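Local coordinates for protein beta-glucuronidase (uncultured Clostridium sp., PDB 6U7J) that probably hydrolyses beta-glucuronides, removing glucuronic acid from conjugates such as those of estrogens, as a gut bacterial glycosyl hydrolase of family 2, at residues G514-P519 with S524-K529; G472-A477 with N568-F573. All blocks are in the same frame, centred on the assembly; numbering follows the deposited sequence.

Both contacts belong to the TIM barrel domain of the family 2 glycosyl hydrolase, and 514-519/524-529 lies within the span of chain between the two segments of contact 2. Contact 1 is local and lies farther from the chain's centre, partly buried where subunits meet; it fastens a loop to a helix start through backbone groups and two glutamates. Contact 2 is smaller and more buried, joins loops from distant parts of the sequence, and depends on one lysine that bonds a tyrosine hydroxyl and packs obliquely on a tryptophan ring. Helix 525-540 ties them together: Y527 is hydrogen-bonded to G472 O and Q528 to G571 O. Both also touch the third subunit.

Contact 1: residues G514-P519 with S524-K529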
loop_
_atom_site.group_PDB
_atom_site.type_symbol
_atom_site.label_atom_id
_atom_site.label_comp_id
_atom_site.label_asym_id
_atom_site.label_seq_id
_atom_site.Cartn_x
_atom_site.Cartn_y
_atom_site.Cartn_z
ATOM N N GLY B 514 -5.212 -2.699 3.008
ATOM C CA GLY B 514 -5.437 -1.718 1.982
ATOM C C GLY B 514 -6.034 -2.254 0.708
ATOM O O GLY B 514 -6.388 -1.457 -0.167
ATOM N N LEU B 515 -6.142 -3.572 0.568
ATOM C CA LEU B 515 -6.842 -4.170 -0.559
ATOM C C LEU B 515 -8.338 -4.161 -0.256
ATOM O O LEU B 515 -8.794 -4.890 0.630
ATOM C CB LEU B 515 -6.343 -5.590 -0.798
ATOM C CG LEU B 515 -6.379 -6.112 -2.231
ATOM C CD1 LEU B 515 -5.713 -7.473 -2.315
ATOM C CD2 LEU B 515 -7.796 -6.200 -2.733
ATOM N N HIS B 516 -9.097 -3.358 -1.006
ATOM C CA HIS B 516 -10.543 -3.219 -0.855
ATOM C C HIS B 516 -11.243 -3.576 -2.157
ATOM O O HIS B 516 -10.735 -3.275 -3.237
ATOM C CB HIS B 516 -10.942 -1.795 -0.505
ATOM C CG HIS B 516 -10.487 -1.342 0.842
ATOM N ND1 HIS B 516 -11.058 -1.790 2.011
ATOM C CD2 HIS B 516 -9.537 -0.447 1.203
ATOM C CE1 HIS B 516 -10.467 -1.205 3.039
ATOM N NE2 HIS B 516 -9.544 -0.379 2.575
ATOM N N LYS B 517 -12.421 -4.193 -2.067
ATOM C CA LYS B 517 -13.153 -4.456 -3.295
ATOM C C LYS B 517 -14.629 -4.669 -3.019
ATOM O O LYS B 517 -15.001 -5.305 -2.033
ATOM C CB LYS B 517 -12.587 -5.649 -4.064
ATOM C CG LYS B 517 -12.649 -5.380 -5.577
ATOM C CD LYS B 517 -11.673 -6.200 -6.384
ATOM C CE LYS B 517 -11.821 -5.887 -7.884
ATOM N NZ LYS B 517 -10.972 -6.735 -8.770
ATOM N N LEU B 518 -15.449 -4.133 -3.919
ATOM C CA LEU B 518 -16.905 -4.213 -3.856
ATOM C C LEU B 518 -17.432 -4.676 -5.213
ATOM O O LEU B 518 -17.341 -3.913 -6.199
ATOM C CB LEU B 518 -17.491 -2.857 -3.479
ATOM C CG LEU B 518 -19.012 -2.737 -3.535
ATOM C CD1 LEU B 518 -19.666 -3.749 -2.589
ATOM C CD2 LEU B 518 -19.408 -1.318 -3.171
ATOM N N PRO B 519 -17.944 -5.915 -5.337
ATOM C CA PRO B 519 -18.036 -6.920 -4.265
ATOM C C PRO B 519 -16.675 -7.476 -3.830
ATOM O O PRO B 519 -15.721 -7.430 -4.595
ATOM C CB PRO B 519 -18.890 -8.034 -4.883
ATOM C CG PRO B 519 -19.161 -7.646 -6.296
ATOM C CD PRO B 519 -18.309 -6.469 -6.650
ATOM N N SER B 524 -8.947 -9.320 0.005
ATOM C CA SER B 524 -9.442 -8.007 0.387
ATOM C C SER B 524 -9.839 -8.007 1.859
ATOM O O SER B 524 -10.159 -9.050 2.429
ATOM C CB SER B 524 -10.636 -7.602 -0.488
ATOM O OG SER B 524 -11.813 -8.304 -0.111
ATOM N N GLU B 525 -9.812 -6.820 2.473
ATOM C CA GLU B 525 -10.149 -6.710 3.887
ATOM C C GLU B 525 -11.611 -7.038 4.141
ATOM O O GLU B 525 -11.954 -7.538 5.216
ATOM C CB GLU B 525 -9.842 -5.302 4.409
ATOM C CG GLU B 525 -8.386 -4.864 4.297
ATOM C CD GLU B 525 -8.057 -3.664 5.184
ATOM O OE1 GLU B 525 -8.793 -3.435 6.157
ATOM O OE2 GLU B 525 -7.070 -2.936 4.903
ATOM N N GLU B 526 -12.490 -6.739 3.179
ATOM C CA GLU B 526 -13.902 -7.053 3.363
ATOM C C GLU B 526 -14.123 -8.563 3.358
ATOM O O GLU B 526 -14.944 -9.077 4.123
ATOM C CB GLU B 526 -14.733 -6.360 2.281
ATOM C CG GLU B 526 -14.747 -4.832 2.411
ATOM C CD GLU B 526 -13.459 -4.140 1.897
ATOM O OE1 GLU B 526 -12.657 -4.762 1.151
ATOM O OE2 GLU B 526 -13.262 -2.949 2.228
ATOM N N TYR B 527 -13.374 -9.292 2.527
ATOM C CA TYR B 527 -13.549 -10.735 2.463
ATOM C C TYR B 527 -13.149 -11.394 3.780
ATOM O O TYR B 527 -13.831 -12.317 4.253
ATOM C CB TYR B 527 -12.744 -11.326 1.302
ATOM C CG TYR B 527 -13.026 -12.790 1.097
ATOM C CD1 TYR B 527 -13.999 -13.210 0.197
ATOM C CD2 TYR B 527 -12.356 -13.760 1.841
ATOM C CE1 TYR B 527 -14.277 -14.566 0.025
ATOM C CE2 TYR B 527 -12.624 -15.106 1.681
ATOM C CZ TYR B 527 -13.585 -15.506 0.776
ATOM O OH TYR B 527 -13.852 -16.845 0.619
ATOM N N GLN B 528 -12.050 -10.940 4.388
ATOM C CA GLN B 528 -11.660 -11.493 5.683
ATOM C C GLN B 528 -12.790 -11.347 6.692
ATOM O O GLN B 528 -13.074 -12.277 7.457
ATOM C CB GLN B 528 -10.401 -10.806 6.204
ATOM C CG GLN B 528 -9.767 -11.481 7.410
ATOM C CD GLN B 528 -8.560 -10.723 7.944
ATOM O OE1 GLN B 528 -8.572 -9.497 8.041
ATOM N NE2 GLN B 528 -7.514 -11.453 8.293
ATOM N N LYS B 529 -13.460 -10.192 6.694
ATOM C CA LYS B 529 -14.527 -9.984 7.657
ATOM C C LYS B 529 -15.695 -10.933 7.399
ATOM O O LYS B 529 -16.232 -11.537 8.342
ATOM C CB LYS B 529 -14.984 -8.530 7.632
ATOM C CG LYS B 529 -16.045 -8.206 8.681
ATOM C CD LYS B 529 -17.111 -7.354 8.046
ATOM C CE LYS B 529 -18.029 -6.671 9.048
ATOM N NZ LYS B 529 -19.425 -7.167 8.884
#
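E525 and E526, the first two residues of a helix, reach back to grip the loop 514-519 from G514 to K517. E525 accepts the backbone N-H of G514 on the anti lone pair of OE2, 2.7 Å from G514 N. Its own amide closes a bond of 2.9 Å from E525 N to L515 O. E526 bends at its second torsion (chi2 78°) and turns its carboxylate onto H516 and K517. OE2 accepts a hydrogen bond at the H516 ring edge, the planes 53° apart; the 2.5 Å from H516 ND1 to E526 OE2 is unusually short and doubtful as an exact value. OE1 takes the K517 amide from above the carboxylate plane, a longer bond of 3.3 Å from K517 N to E526 OE1. S524 is the N-cap, its OG accepting from Y527 N and also bonded to V521 O.

Against this polar cluster the other side is looser: L515 CD2 merely rests 3.9 Å from S524 CB, and the K517 chain leads away to a salt bridge with D566 of the third subunit. H516 NE2 bonds E525 OE2 of the second subunit, and E525 OE2, besides holding G514 N, bonds H516 NE2 of that subunit, so the loop helps build the tetramer. The loop follows strand 502-506 and is pinned to the start of helix 525-540, while E525 OE1 accepts from T581 N at the beginning of helix 581-592.

Contact 2: residues G472-A477 with N568-F573; sequences GWYVGA and NKKGIF
The backbones of W473 and K570 stay well apart, their CA atoms 10.4 Å from each other, in two irregular loops that meet through side chains alone. K570 bridges the gap. Its chain runs nearly straight to CE and then bends (chi4 57°), which brings NZ to the hydroxyl of Y474 in a hydrogen bond of 3.0 Å from K570 NZ to Y474 OH. At the bend, the methylene CE approaches the pyrrole part of the indole obliquely, K570 CE lying 3.7 Å from W473 CD1. The two aromatic residues brace each other: W473 CD1 sits 3.6 Å above the Y474 ring plane, over its centre. NZ is also held in a salt bridge by D510, and Y474 OH has a further bond to R564, so the ammonium and the phenol are each fixed from more than one direction.

At the base of the lysine, N568 OD1 accepts the K570 amide in an Asx turn, with 2.8 Å between K570 N and N568 OD1. This N-K-K-G sequence fits the N-x-K motif by which beta-glucuronidases recognise the glucuronate carboxylate, consistent with N568 and K570 belonging to the substrate pocket. The contact thus joins the loop between strand 465-468 and helix 480-498 to that between strand 545-551 and helix 581-592, with W551 of strand 545-551 packing on both N568 and K570.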
loop_
_atom_site.group_PDB
_atom_site.type_symbol
_atom_site.label_atom_id
_atom_site.label_comp_id
_atom_site.label_asym_id
_atom_site.label_seq_id
_atom_site.Cartn_x
_atom_site.Cartn_y
_atom_site.Cartn_z
ATOM N N GLY B 472 -14.022 -21.465 2.894
ATOM C CA GLY B 472 -13.912 -20.149 2.296
ATOM C C GLY B 472 -12.497 -19.734 1.938
ATOM O O GLY B 472 -12.312 -18.641 1.382
ATOM N N TRP B 473 -11.488 -20.552 2.276
ATOM C CA TRP B 473 -10.116 -20.247 1.899
ATOM C C TRP B 473 -9.448 -21.449 1.239
ATOM O O TRP B 473 -9.300 -21.468 0.017
ATOM C CB TRP B 473 -9.301 -19.771 3.106
ATOM C CG TRP B 473 -8.025 -19.152 2.642
ATOM C CD1 TRP B 473 -6.781 -19.710 2.679
ATOM C CD2 TRP B 473 -7.877 -17.874 2.004
ATOM N NE1 TRP B 473 -5.866 -18.847 2.135
ATOM C CE2 TRP B 473 -6.513 -17.715 1.704
ATOM C CE3 TRP B 473 -8.767 -16.843 1.670
ATOM C CZ2 TRP B 473 -6.014 -16.573 1.073
ATOM C CZ3 TRP B 473 -8.267 -15.702 1.053
ATOM C CH2 TRP B 473 -6.907 -15.574 0.763
ATOM N N TYR B 474 -9.024 -22.450 2.022
ATOM C CA TYR B 474 -8.429 -23.646 1.425
ATOM C C TYR B 474 -9.481 -24.561 0.806
ATOM O O TYR B 474 -9.165 -25.320 -0.117
ATOM C CB TYR B 474 -7.596 -24.424 2.461
ATOM C CG TYR B 474 -6.358 -23.673 2.878
ATOM C CD1 TYR B 474 -5.487 -23.144 1.919
ATOM C CD2 TYR B 474 -6.064 -23.464 4.225
ATOM C CE1 TYR B 474 -4.348 -22.435 2.295
ATOM C CE2 TYR B 474 -4.941 -22.755 4.609
ATOM C CZ TYR B 474 -4.094 -22.235 3.639
ATOM O OH TYR B 474 -2.983 -21.532 4.014
ATOM N N VAL B 475 -10.723 -24.498 1.290
ATOM C CA VAL B 475 -11.847 -25.236 0.717
ATOM C C VAL B 475 -12.891 -24.230 0.249
ATOM O O VAL B 475 -13.377 -23.415 1.046
ATOM C CB VAL B 475 -12.462 -26.223 1.726
ATOM C CG1 VAL B 475 -13.741 -26.823 1.154
ATOM C CG2 VAL B 475 -11.463 -27.312 2.062
ATOM N N GLY B 476 -13.264 -24.309 -1.026
ATOM C CA GLY B 476 -14.220 -23.372 -1.578
ATOM C C GLY B 476 -13.756 -21.927 -1.504
ATOM O O GLY B 476 -14.498 -21.067 -1.020
ATOM N N ALA B 477 -12.532 -21.647 -1.962
ATOM C CA ALA B 477 -12.013 -20.286 -1.905
ATOM C C ALA B 477 -12.951 -19.338 -2.633
ATOM O O ALA B 477 -13.288 -19.557 -3.798
ATOM C CB ALA B 477 -10.617 -20.208 -2.525
ATOM N N ASN B 568 2.756 -14.880 5.880
ATOM C CA ASN B 568 1.355 -15.218 6.092
ATOM C C ASN B 568 0.589 -13.945 6.423
ATOM O O ASN B 568 0.945 -13.228 7.371
ATOM C CB ASN B 568 1.213 -16.252 7.208
ATOM C CG ASN B 568 -0.204 -16.771 7.340
ATOM O OD1 ASN B 568 -1.152 -15.994 7.457
ATOM N ND2 ASN B 568 -0.359 -18.093 7.314
ATOM N N LYS B 569 -0.453 -13.667 5.641
ATOM C CA LYS B 569 -1.227 -12.440 5.766
ATOM C C LYS B 569 -2.599 -12.675 6.395
ATOM O O LYS B 569 -3.484 -11.814 6.285
ATOM C CB LYS B 569 -1.376 -11.768 4.401
ATOM C CG LYS B 569 -0.099 -11.072 3.885
ATOM C CD LYS B 569 0.478 -10.152 4.960
ATOM C CE LYS B 569 1.443 -9.141 4.371
ATOM N NZ LYS B 569 2.830 -9.677 4.399
ATOM N N LYS B 570 -2.798 -13.821 7.062
ATOM C CA LYS B 570 -4.070 -14.076 7.746
ATOM C C LYS B 570 -4.201 -13.316 9.057
ATOM O O LYS B 570 -5.228 -13.459 9.733
ATOM C CB LYS B 570 -4.268 -15.574 8.018
ATOM C CG LYS B 570 -4.247 -16.463 6.780
ATOM C CD LYS B 570 -4.924 -17.798 7.061
ATOM C CE LYS B 570 -5.012 -18.638 5.799
ATOM N NZ LYS B 570 -3.656 -18.847 5.244
ATOM N N GLY B 571 -3.198 -12.531 9.442
ATOM C CA GLY B 571 -3.300 -11.708 10.635
ATOM C C GLY B 571 -4.555 -10.846 10.682
ATOM O O GLY B 571 -4.980 -10.283 9.662
ATOM N N ILE B 572 -5.180 -10.785 11.861
ATOM C CA ILE B 572 -6.209 -9.790 12.135
ATOM C C ILE B 572 -5.548 -8.437 12.348
ATOM O O ILE B 572 -6.136 -7.390 12.051
ATOM C CB ILE B 572 -7.057 -10.226 13.354
ATOM C CG1 ILE B 572 -8.060 -11.314 12.961
ATOM C CG2 ILE B 572 -7.833 -9.086 13.949
ATOM C CD1 ILE B 572 -8.743 -11.082 11.601
ATOM N N PHE B 573 -4.311 -8.440 12.842
ATOM C CA PHE B 573 -3.468 -7.261 12.938
ATOM C C PHE B 573 -2.289 -7.378 11.967
ATOM O O PHE B 573 -1.902 -8.476 11.544
ATOM C CB PHE B 573 -2.956 -7.086 14.374
ATOM C CG PHE B 573 -4.046 -6.880 15.390
ATOM C CD1 PHE B 573 -4.554 -5.610 15.636
ATOM C CD2 PHE B 573 -4.555 -7.958 16.112
ATOM C CE1 PHE B 573 -5.567 -5.414 16.578
ATOM C CE2 PHE B 573 -5.557 -7.777 17.067
ATOM C CZ PHE B 573 -6.072 -6.501 17.293
#